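Local coordinates for 3-dehydroquinate dehydratase (Clostridium difficile, PDB 4H3D), which catalyses the cis-dehydration of 3-dehydroquinate to 3-dehydroshikimate through a lysine imine, the third step of the chorismate pathway leading to aromatic amino acids, at residues M4-V8 with F196-R202; K155-V159 with E190-M195; P203-M207 with G224-F229. One frame throughout, in Å; residues are numbered along the deposited sequence. Where two conformers were deposited one is given.

Overall arrangement
All three contacts gather around the end of helix 182-199 and the start of strand 205-208 in this TIM barrel, with centres 12 to 13 Å apart. Contact 2 packs the helix against its neighbour 155-167; contact 1 fastens the turn that follows it to the N-terminal arm; contact 3 joins strand 205-208 to the last strand. A200 N meets M195 O at 2.8 Å between contacts 1 and 2, and T192 OG1 meets T206 OG1 at 2.7 Å between contacts 2 and 3. Contact 3 holds M207 and F229 of the ligand pocket, the F229 side chain about 4 Å from that of the Schiff-base K174; the R202 side chain of contact 1 is about 11 Å from that of K174.

Contact 1 of 3, residues M4-V8 with F196-R202; sequences MKRKV and FKIYADR
K5 and R6, in the N-terminal arm just ahead of the hairpin 8-10/13-15, lie along the turn that leads from helix 182-199 into strand 205-208. The K5 chain is extended beyond CG and reaches the last part of the helix, where its ammonium group does three things at once. NZ donates to F196 O at 2.8 Å, the donor tilted 23° from the carbonyl plane. It also stands over one face of the F196 ring, 3.3 Å from the centroid and displaced toward the rim, in a cation-pi contact. A water accepts a third bond from NZ at 2.6 Å and donates to R202 O, so the lysine is tied to the helix directly and to R202 through the water.

The backbone supplies the next link: R6 N donates to D201 O at 3.1 Å. K5 CA lies 3.5 Å from the same oxygen in a CA-H...O contact. In barrel terms, this stitches the arm onto an alpha-to-beta connection, next to V8, which packs on P203 and L172 and pairs its backbone with I15 in the hairpin.

R6 and R202 then run side by side in the same direction, with R6 CG 3.5 Å from R202 CB. Their guanidinium planes are 36° apart and NH1 of R6 sits over one face of the R202 group, although the very close approach is doubtful because R6 was deposited in two conformers. D201, D171 and the carbonyl of A170 take up N-H groups of the pair and probably offset its charge. R202 grips D201 OD1 side-on with NE (2.8 Å) and NH1 in a salt bridge, the oxygen lying close to the guanidinium plane; this limits rotation of the R202 head. R202 NH2 continues to A170 O, and R6 NH2 makes a salt bridge with D171.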
loop_
_atom_site.group_PDB
_atom_site.type_symbol
_atom_site.label_atom_id
_atom_site.label_comp_id
_atom_site.label_asym_id
_atom_site.label_seq_id
_atom_site.Cartn_x
_atom_site.Cartn_y
_atom_site.Cartn_z
ATOM N N MET B 4 -24.108 -14.298 1.955
ATOM C CA MET B 4 -22.837 -14.299 1.213
ATOM C C MET B 4 -22.958 -13.159 0.186
ATOM O O MET B 4 -23.789 -12.246 0.359
ATOM C CB MET B 4 -22.618 -15.666 0.538
ATOM C CG MET B 4 -21.141 -16.151 0.474
ATOM S SD MET B 4 -19.959 -15.138 -0.450
ATOM C CE MET B 4 -18.446 -16.083 -0.204
ATOM N N LYS B 5 -22.149 -13.199 -0.870
ATOM C CA LYS B 5 -22.173 -12.152 -1.880
ATOM C C LYS B 5 -22.170 -12.694 -3.282
ATOM O O LYS B 5 -21.637 -13.766 -3.539
ATOM C CB LYS B 5 -20.924 -11.292 -1.769
ATOM C CG LYS B 5 -20.673 -10.674 -0.434
ATOM C CD LYS B 5 -19.454 -9.756 -0.528
ATOM C CE LYS B 5 -19.121 -9.124 0.789
ATOM N NZ LYS B 5 -17.967 -8.231 0.615
ATOM N N ARG B 6 -22.759 -11.934 -4.200
ATOM C CA ARG B 6 -22.753 -12.285 -5.604
ATOM C C ARG B 6 -21.398 -11.902 -6.184
ATOM O O ARG B 6 -20.727 -10.995 -5.677
ATOM C CB ARG B 6 -23.872 -11.537 -6.340
ATOM C CG ARG B 6 -23.913 -10.068 -5.998
ATOM C CD ARG B 6 -25.259 -9.397 -6.299
ATOM N NE ARG B 6 -25.321 -8.747 -7.607
ATOM C CZ ARG B 6 -26.275 -7.888 -7.952
ATOM N NH1 ARG B 6 -27.238 -7.596 -7.092
ATOM N NH2 ARG B 6 -26.269 -7.325 -9.149
ATOM N N LYS B 7 -20.975 -12.623 -7.214
ATOM C CA LYS B 7 -19.751 -12.281 -7.932
ATOM C C LYS B 7 -20.267 -11.641 -9.203
ATOM O O LYS B 7 -21.428 -11.852 -9.581
ATOM C CB LYS B 7 -18.883 -13.513 -8.245
ATOM C CG LYS B 7 -17.857 -13.888 -7.147
ATOM C CD LYS B 7 -18.493 -14.420 -5.868
ATOM C CE LYS B 7 -17.449 -14.594 -4.729
ATOM N NZ LYS B 7 -16.311 -15.501 -5.085
ATOM N N VAL B 8 -19.449 -10.836 -9.853
ATOM C CA VAL B 8 -19.869 -10.216 -11.096
ATOM C C VAL B 8 -18.979 -10.743 -12.214
ATOM O O VAL B 8 -17.800 -10.439 -12.252
ATOM C CB VAL B 8 -19.799 -8.702 -11.018
ATOM C CG1 VAL B 8 -20.142 -8.092 -12.358
ATOM C CG2 VAL B 8 -20.734 -8.193 -9.947
ATOM N N PHE B 196 -17.671 -3.773 2.951
ATOM C CA PHE B 196 -17.304 -5.117 2.535
ATOM C C PHE B 196 -17.764 -6.173 3.530
ATOM O O PHE B 196 -18.361 -7.194 3.151
ATOM C CB PHE B 196 -15.766 -5.207 2.374
ATOM C CG PHE B 196 -15.278 -6.541 1.867
ATOM C CD1 PHE B 196 -15.216 -6.802 0.493
ATOM C CD2 PHE B 196 -14.868 -7.524 2.750
ATOM C CE1 PHE B 196 -14.758 -8.019 0.016
ATOM C CE2 PHE B 196 -14.412 -8.756 2.284
ATOM C CZ PHE B 196 -14.357 -9.002 0.901
ATOM N N LYS B 197 -17.512 -5.919 4.799
ATOM C CA LYS B 197 -17.801 -6.890 5.845
ATOM C C LYS B 197 -19.242 -6.969 6.335
ATOM O O LYS B 197 -19.746 -8.063 6.580
ATOM C CB LYS B 197 -16.905 -6.638 7.045
ATOM C CG LYS B 197 -15.502 -7.186 6.919
ATOM C CD LYS B 197 -14.803 -7.047 8.250
ATOM C CE LYS B 197 -13.651 -7.990 8.392
ATOM N NZ LYS B 197 -13.029 -7.845 9.762
ATOM N N ILE B 198 -19.895 -5.816 6.457
ATOM C CA ILE B 198 -21.215 -5.724 7.075
ATOM C C ILE B 198 -22.398 -5.517 6.139
ATOM O O ILE B 198 -23.410 -6.210 6.277
ATOM C CB ILE B 198 -21.231 -4.561 8.108
ATOM C CG1 ILE B 198 -20.096 -4.741 9.124
ATOM C CG2 ILE B 198 -22.593 -4.475 8.828
ATOM C CD1 ILE B 198 -19.906 -3.559 10.017
ATOM N N TYR B 199 -22.273 -4.588 5.177
ATOM C CA TYR B 199 -23.423 -4.201 4.334
ATOM C C TYR B 199 -23.473 -4.687 2.897
ATOM O O TYR B 199 -24.548 -4.808 2.339
ATOM C CB TYR B 199 -23.544 -2.675 4.310
ATOM C CG TYR B 199 -23.719 -2.075 5.665
ATOM C CD1 TYR B 199 -24.920 -2.207 6.346
ATOM C CD2 TYR B 199 -22.689 -1.379 6.280
ATOM C CE1 TYR B 199 -25.092 -1.663 7.594
ATOM C CE2 TYR B 199 -22.854 -0.829 7.537
ATOM C CZ TYR B 199 -24.064 -0.975 8.188
ATOM O OH TYR B 199 -24.251 -0.442 9.439
ATOM N N ALA B 200 -22.324 -4.960 2.295
ATOM C CA ALA B 200 -22.279 -5.338 0.897
ATOM C C ALA B 200 -22.740 -6.764 0.606
ATOM O O ALA B 200 -22.375 -7.715 1.313
ATOM C CB ALA B 200 -20.875 -5.134 0.356
ATOM N N ASP B 201 -23.558 -6.916 -0.432
ATOM C CA ASP B 201 -23.917 -8.255 -0.889
ATOM C C ASP B 201 -23.428 -8.437 -2.322
ATOM O O ASP B 201 -23.885 -9.315 -3.027
ATOM C CB ASP B 201 -25.406 -8.569 -0.716
ATOM C CG ASP B 201 -26.317 -7.682 -1.542
ATOM O OD1 ASP B 201 -25.844 -6.849 -2.356
ATOM O OD2 ASP B 201 -27.542 -7.833 -1.358
ATOM N N ARG B 202 -22.484 -7.578 -2.724
ATOM C CA ARG B 202 -21.863 -7.620 -4.056
ATOM C C ARG B 202 -20.501 -6.905 -3.971
ATOM O O ARG B 202 -20.201 -6.254 -2.961
ATOM C CB ARG B 202 -22.762 -6.933 -5.075
ATOM C CG ARG B 202 -22.881 -5.436 -4.872
ATOM C CD ARG B 202 -24.179 -4.928 -5.478
ATOM N NE ARG B 202 -25.350 -5.375 -4.713
ATOM C CZ ARG B 202 -26.617 -5.241 -5.113
ATOM N NH1 ARG B 202 -27.608 -5.670 -4.344
ATOM N NH2 ARG B 202 -26.896 -4.689 -6.282
HETATM O O HOH W 1 -18.070 -6.315 -1.176
#

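Contact 2 of 3, residues K155-V159 with E190-M195; sequences KEEIV and EATNEM
The carboxylate of E190 carries the K155 chain on one of its faces: K155 CD stands squarely above the plane, 3.4 Å from E190 CD and almost equally far from both oxygens. The E194 carboxylate is used differently. K155 NZ meets OE1 on its syn side, 19° out of the plane, in a salt bridge of 3.0 Å, while its bond to OE2 is weak. A water that donates to OE2 also accepts a weak bond from NZ, and E156 OE1 joins the network by a long salt bridge to K155 NZ.

The lysine gets there by starting with CG anti to the backbone N and then bending at both of its outer torsions (chi3 65°), which folds the ammonium back toward E194. E190 has its own charged partner, since OE1 pairs with K183 of the second subunit. Beneath this polar rim the helices touch through apolar side chains. A191 CB sits between I158 and K155, 3.7 Å from I158 CG2, with K155 CG passing on its outer side. Farther along, V159 CG1 lies 4.0 Å from M195 SD.

The short axes cross at -50°, 8.9 Å apart. Helices 155-167 and 182-199 are consecutive on the outside of the barrel, linked through strand 172-177; M195 reaches inward to I204, and Y199 covers V159 and E194.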
loop_
_atom_site.group_PDB
_atom_site.type_symbol
_atom_site.label_atom_id
_atom_site.label_comp_id
_atom_site.label_asym_id
_atom_site.label_seq_id
_atom_site.Cartn_x
_atom_site.Cartn_y
_atom_site.Cartn_z
ATOM N N LYS B 155 -17.205 8.296 7.207
ATOM C CA LYS B 155 -17.407 6.853 6.970
ATOM C C LYS B 155 -18.880 6.499 6.694
ATOM O O LYS B 155 -19.195 5.860 5.701
ATOM C CB LYS B 155 -16.890 6.078 8.193
ATOM C CG LYS B 155 -17.110 4.571 8.148
ATOM C CD LYS B 155 -16.460 3.879 9.354
ATOM C CE LYS B 155 -17.081 4.256 10.705
ATOM N NZ LYS B 155 -18.471 3.734 10.888
ATOM N N GLU B 156 -19.774 6.947 7.572
ATOM C CA GLU B 156 -21.188 6.629 7.442
ATOM C C GLU B 156 -21.805 7.203 6.166
ATOM O O GLU B 156 -22.717 6.593 5.612
ATOM C CB GLU B 156 -22.002 6.980 8.715
ATOM C CG GLU B 156 -21.569 8.215 9.435
ATOM C CD GLU B 156 -20.296 7.990 10.274
ATOM O OE1 GLU B 156 -20.299 7.118 11.189
ATOM O OE2 GLU B 156 -19.305 8.698 10.027
ATOM N N GLU B 157 -21.305 8.359 5.701
ATOM C CA GLU B 157 -21.779 8.944 4.440
ATOM C C GLU B 157 -21.342 8.066 3.277
ATOM O O GLU B 157 -22.120 7.785 2.379
ATOM C CB GLU B 157 -21.215 10.349 4.224
ATOM C CG GLU B 157 -21.629 11.363 5.257
ATOM C CD GLU B 157 -21.010 12.713 4.975
ATOM O OE1 GLU B 157 -21.420 13.355 3.977
ATOM O OE2 GLU B 157 -20.124 13.132 5.763
ATOM N N ILE B 158 -20.085 7.645 3.289
ATOM C CA ILE B 158 -19.560 6.769 2.223
ATOM C C ILE B 158 -20.389 5.462 2.189
ATOM O O ILE B 158 -20.889 5.049 1.125
ATOM C CB ILE B 158 -18.068 6.487 2.423
ATOM C CG1 ILE B 158 -17.261 7.785 2.263
ATOM C CG2 ILE B 158 -17.560 5.449 1.400
ATOM C CD1 ILE B 158 -15.818 7.654 2.684
ATOM N N VAL B 159 -20.578 4.846 3.356
ATOM C CA VAL B 159 -21.371 3.622 3.431
ATOM C C VAL B 159 -22.815 3.864 2.947
ATOM O O VAL B 159 -23.379 3.013 2.250
ATOM C CB VAL B 159 -21.369 3.002 4.860
ATOM C CG1 VAL B 159 -22.380 1.851 4.949
ATOM C CG2 VAL B 159 -19.969 2.514 5.239
ATOM N N GLU B 190 -11.375 2.498 5.859
ATOM C CA GLU B 190 -12.252 2.017 6.945
ATOM C C GLU B 190 -13.704 1.806 6.456
ATOM O O GLU B 190 -14.353 0.793 6.781
ATOM C CB GLU B 190 -12.253 3.014 8.114
ATOM C CG GLU B 190 -13.074 2.523 9.335
ATOM C CD GLU B 190 -13.263 3.593 10.404
ATOM O OE1 GLU B 190 -13.705 3.237 11.523
ATOM O OE2 GLU B 190 -12.998 4.789 10.117
ATOM N N ALA B 191 -14.202 2.776 5.698
ATOM C CA ALA B 191 -15.539 2.715 5.108
ATOM C C ALA B 191 -15.629 1.544 4.145
ATOM O O ALA B 191 -16.603 0.798 4.156
ATOM C CB ALA B 191 -15.859 4.027 4.393
ATOM N N THR B 192 -14.593 1.374 3.322
ATOM C CA THR B 192 -14.530 0.270 2.370
ATOM C C THR B 192 -14.688 -1.078 3.076
ATOM O O THR B 192 -15.510 -1.908 2.678
ATOM C CB THR B 192 -13.188 0.270 1.598
ATOM O OG1 THR B 192 -13.046 1.499 0.858
ATOM C CG2 THR B 192 -13.093 -0.913 0.651
ATOM N N ASN B 193 -13.925 -1.280 4.142
ATOM C CA ASN B 193 -13.953 -2.565 4.815
ATOM C C ASN B 193 -15.242 -2.795 5.599
ATOM O O ASN B 193 -15.735 -3.929 5.672
ATOM C CB ASN B 193 -12.730 -2.753 5.697
ATOM C CG ASN B 193 -12.549 -4.197 6.121
ATOM O OD1 ASN B 193 -12.674 -4.508 7.272
ATOM N ND2 ASN B 193 -12.309 -5.090 5.156
ATOM N N GLU B 194 -15.784 -1.741 6.183
ATOM C CA GLU B 194 -17.066 -1.852 6.894
ATOM C C GLU B 194 -18.173 -2.267 5.918
ATOM O O GLU B 194 -18.978 -3.150 6.216
ATOM C CB GLU B 194 -17.411 -0.538 7.591
ATOM C CG GLU B 194 -18.728 -0.571 8.344
ATOM C CD GLU B 194 -18.894 0.619 9.284
ATOM O OE1 GLU B 194 -17.927 0.946 10.018
ATOM O OE2 GLU B 194 -19.997 1.208 9.301
ATOM N N MET B 195 -18.179 -1.652 4.739
ATOM C CA MET B 195 -19.137 -1.989 3.704
ATOM C C MET B 195 -18.917 -3.444 3.283
ATOM O O MET B 195 -19.850 -4.250 3.275
ATOM C CB MET B 195 -18.957 -1.066 2.499
ATOM C CG MET B 195 -19.991 -1.240 1.408
ATOM S SD MET B 195 -21.616 -0.650 1.934
ATOM C CE MET B 195 -22.621 -1.284 0.583
HETATM O O HOH W 2 -21.303 3.313 8.879
#

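Contact 3 of 3, residues P203-M207 with G224-F229; sequences PIITM and GSALTF. With SHL (5-hydroxy-6-methyl-4-oxo-4H-pyran-2-carboxylic acid), chain I.
Two direct hydrogen bonds link I204 and T206 to the residues entering strand 227-229. A226 N donates to I204 O at 2.8 Å. The second uses a side chain in place of a backbone carbonyl: S225 points OG anti to its own N (chi1 -176°), and T206 N reaches that oxygen at 3.0 Å with a nearly straight 171° bond. Where the two backbones are not paired directly, waters step in. One accepts from I204 N and donates to G224 O; another donates to both T206 O and L227 O.

Apolar contacts run alongside. P203 CB rests 3.7 Å from A226 CB. I205 lies beside L227, pointing the same way, with CG1 3.9 Å from L227 CB, while its other branch, CG2, comes up to the edge of the F229 ring at CE1. M207 crosses F229 at about a right angle; it is modelled in two conformers, and in one of them CE comes near F229 CD1, obliquely to the ring.

The bound pyranone carboxylate (SHL) lies over the ring: its methyl carbon CAL sits 3.5 Å above the plane of F229, off-centre toward the rim. F229 CB is 3.4 Å from the ligand oxygen OAD, and in the same conformer M207 SD comes to 3.3 Å from CAK. H147, R217, Q240 and R86 hydrogen-bond the ligand, and K174, the Schiff-base lysine, makes a cation-pi contact with F229. Strands 205-208 and 227-229, seventh and eighth of the beta/alpha barrel, close it here partly through S225 OG and waters, beside a pocket of the class I aldolase type.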
loop_
_atom_site.group_PDB
_atom_site.type_symbol
_atom_site.label_atom_id
_atom_site.label_comp_id
_atom_site.label_asym_id
_atom_site.label_seq_id
_atom_site.Cartn_x
_atom_site.Cartn_y
_atom_site.Cartn_z
ATOM N N PRO B 203 -19.679 -7.019 -5.025
ATOM C CA PRO B 203 -18.378 -6.365 -4.939
ATOM C C PRO B 203 -18.521 -4.859 -5.064
ATOM O O PRO B 203 -19.474 -4.374 -5.692
ATOM C CB PRO B 203 -17.596 -6.948 -6.127
ATOM C CG PRO B 203 -18.472 -8.085 -6.669
ATOM C CD PRO B 203 -19.862 -7.694 -6.316
ATOM N N ILE B 204 -17.592 -4.142 -4.438
ATOM C CA ILE B 204 -17.563 -2.700 -4.451
ATOM C C ILE B 204 -16.207 -2.224 -4.926
ATOM O O ILE B 204 -15.212 -2.978 -4.889
ATOM C CB ILE B 204 -17.869 -2.091 -3.063
ATOM C CG1 ILE B 204 -16.760 -2.436 -2.057
ATOM C CG2 ILE B 204 -19.261 -2.598 -2.550
ATOM C CD1 ILE B 204 -16.953 -1.841 -0.687
ATOM N N ILE B 205 -16.189 -0.978 -5.395
ATOM C CA ILE B 205 -15.010 -0.318 -5.922
ATOM C C ILE B 205 -14.839 1.002 -5.189
ATOM O O ILE B 205 -15.750 1.833 -5.184
ATOM C CB ILE B 205 -15.201 0.026 -7.423
ATOM C CG1 ILE B 205 -15.545 -1.222 -8.234
ATOM C CG2 ILE B 205 -13.962 0.749 -7.983
ATOM C CD1 ILE B 205 -16.162 -0.884 -9.647
ATOM N N THR B 206 -13.678 1.216 -4.575
ATOM C CA THR B 206 -13.421 2.469 -3.867
ATOM C C THR B 206 -12.019 2.930 -4.073
ATOM O O THR B 206 -11.098 2.098 -4.297
ATOM C CB THR B 206 -13.590 2.337 -2.337
ATOM O OG1 THR B 206 -12.529 1.519 -1.797
ATOM C CG2 THR B 206 -14.971 1.727 -1.992
ATOM N N MET B 207 -11.823 4.245 -4.014
ATOM C CA MET B 207 -10.489 4.824 -4.093
ATOM C C MET B 207 -10.426 6.189 -3.447
ATOM O O MET B 207 -11.428 6.905 -3.348
ATOM C CB MET B 207 -9.996 4.942 -5.536
ATOM C CG MET B 207 -10.636 6.048 -6.322
ATOM S SD MET B 207 -10.030 6.100 -8.017
ATOM C CE MET B 207 -10.543 4.485 -8.612
ATOM N N GLY B 224 -11.036 -4.541 0.617
ATOM C CA GLY B 224 -12.286 -4.865 -0.057
ATOM C C GLY B 224 -12.589 -4.295 -1.422
ATOM O O GLY B 224 -13.600 -4.678 -2.008
ATOM N N SER B 225 -11.771 -3.385 -1.953
ATOM C CA SER B 225 -12.076 -2.849 -3.278
ATOM C C SER B 225 -11.771 -3.942 -4.326
ATOM O O SER B 225 -10.674 -4.532 -4.336
ATOM C CB SER B 225 -11.328 -1.552 -3.578
ATOM O OG SER B 225 -11.741 -1.052 -4.848
ATOM N N ALA B 226 -12.749 -4.205 -5.180
ATOM C CA ALA B 226 -12.689 -5.308 -6.157
ATOM C C ALA B 226 -12.024 -4.976 -7.475
ATOM O O ALA B 226 -11.618 -5.883 -8.207
ATOM C CB ALA B 226 -14.111 -5.852 -6.425
ATOM N N LEU B 227 -11.899 -3.684 -7.769
ATOM C CA LEU B 227 -11.341 -3.209 -9.035
ATOM C C LEU B 227 -10.439 -1.990 -8.768
ATOM O O LEU B 227 -10.807 -1.100 -7.988
ATOM C CB LEU B 227 -12.495 -2.817 -9.965
ATOM C CG LEU B 227 -12.195 -2.556 -11.431
ATOM C CD1 LEU B 227 -11.655 -3.813 -12.056
ATOM C CD2 LEU B 227 -13.416 -2.100 -12.170
ATOM N N THR B 228 -9.268 -1.950 -9.404
ATOM C CA THR B 228 -8.343 -0.860 -9.225
ATOM C C THR B 228 -7.956 -0.354 -10.621
ATOM O O THR B 228 -7.884 -1.129 -11.574
ATOM C CB THR B 228 -7.131 -1.260 -8.376
ATOM O OG1 THR B 228 -6.281 -0.122 -8.196
ATOM C CG2 THR B 228 -6.362 -2.405 -9.018
ATOM N N PHE B 229 -7.751 0.950 -10.735
ATOM C CA PHE B 229 -7.478 1.577 -12.020
ATOM C C PHE B 229 -6.019 2.001 -12.182
ATOM O O PHE B 229 -5.460 2.706 -11.343
ATOM C CB PHE B 229 -8.407 2.785 -12.204
ATOM C CG PHE B 229 -9.864 2.412 -12.359
ATOM C CD1 PHE B 229 -10.608 1.991 -11.271
ATOM C CD2 PHE B 229 -10.485 2.486 -13.589
ATOM C CE1 PHE B 229 -11.962 1.641 -11.422
ATOM C CE2 PHE B 229 -11.832 2.143 -13.739
ATOM C CZ PHE B 229 -12.559 1.720 -12.650
HETATM O OAD SHL I . -8.186 6.106 -11.318
HETATM C CAH SHL I . -8.717 7.209 -11.030
HETATM O OAA SHL I . -8.016 8.195 -10.689
HETATM C CAK SHL I . -10.160 7.322 -11.104
HETATM O OAG SHL I . -10.911 6.162 -11.492
HETATM C CAF SHL I . -12.288 6.301 -11.759
HETATM C CAL SHL I . -12.963 5.235 -12.255
HETATM C CAJ SHL I . -12.831 7.527 -11.599
HETATM O OAC SHL I . -14.123 7.707 -11.866
HETATM C CAI SHL I . -12.088 8.587 -11.162
HETATM C CAE SHL I . -10.777 8.489 -10.912
HETATM O OAB SHL I . -12.664 9.765 -10.977
HETATM O O HOH W 3 -15.780 -5.842 -2.786
HETATM O O HOH W 4 -9.918 1.139 -6.777
#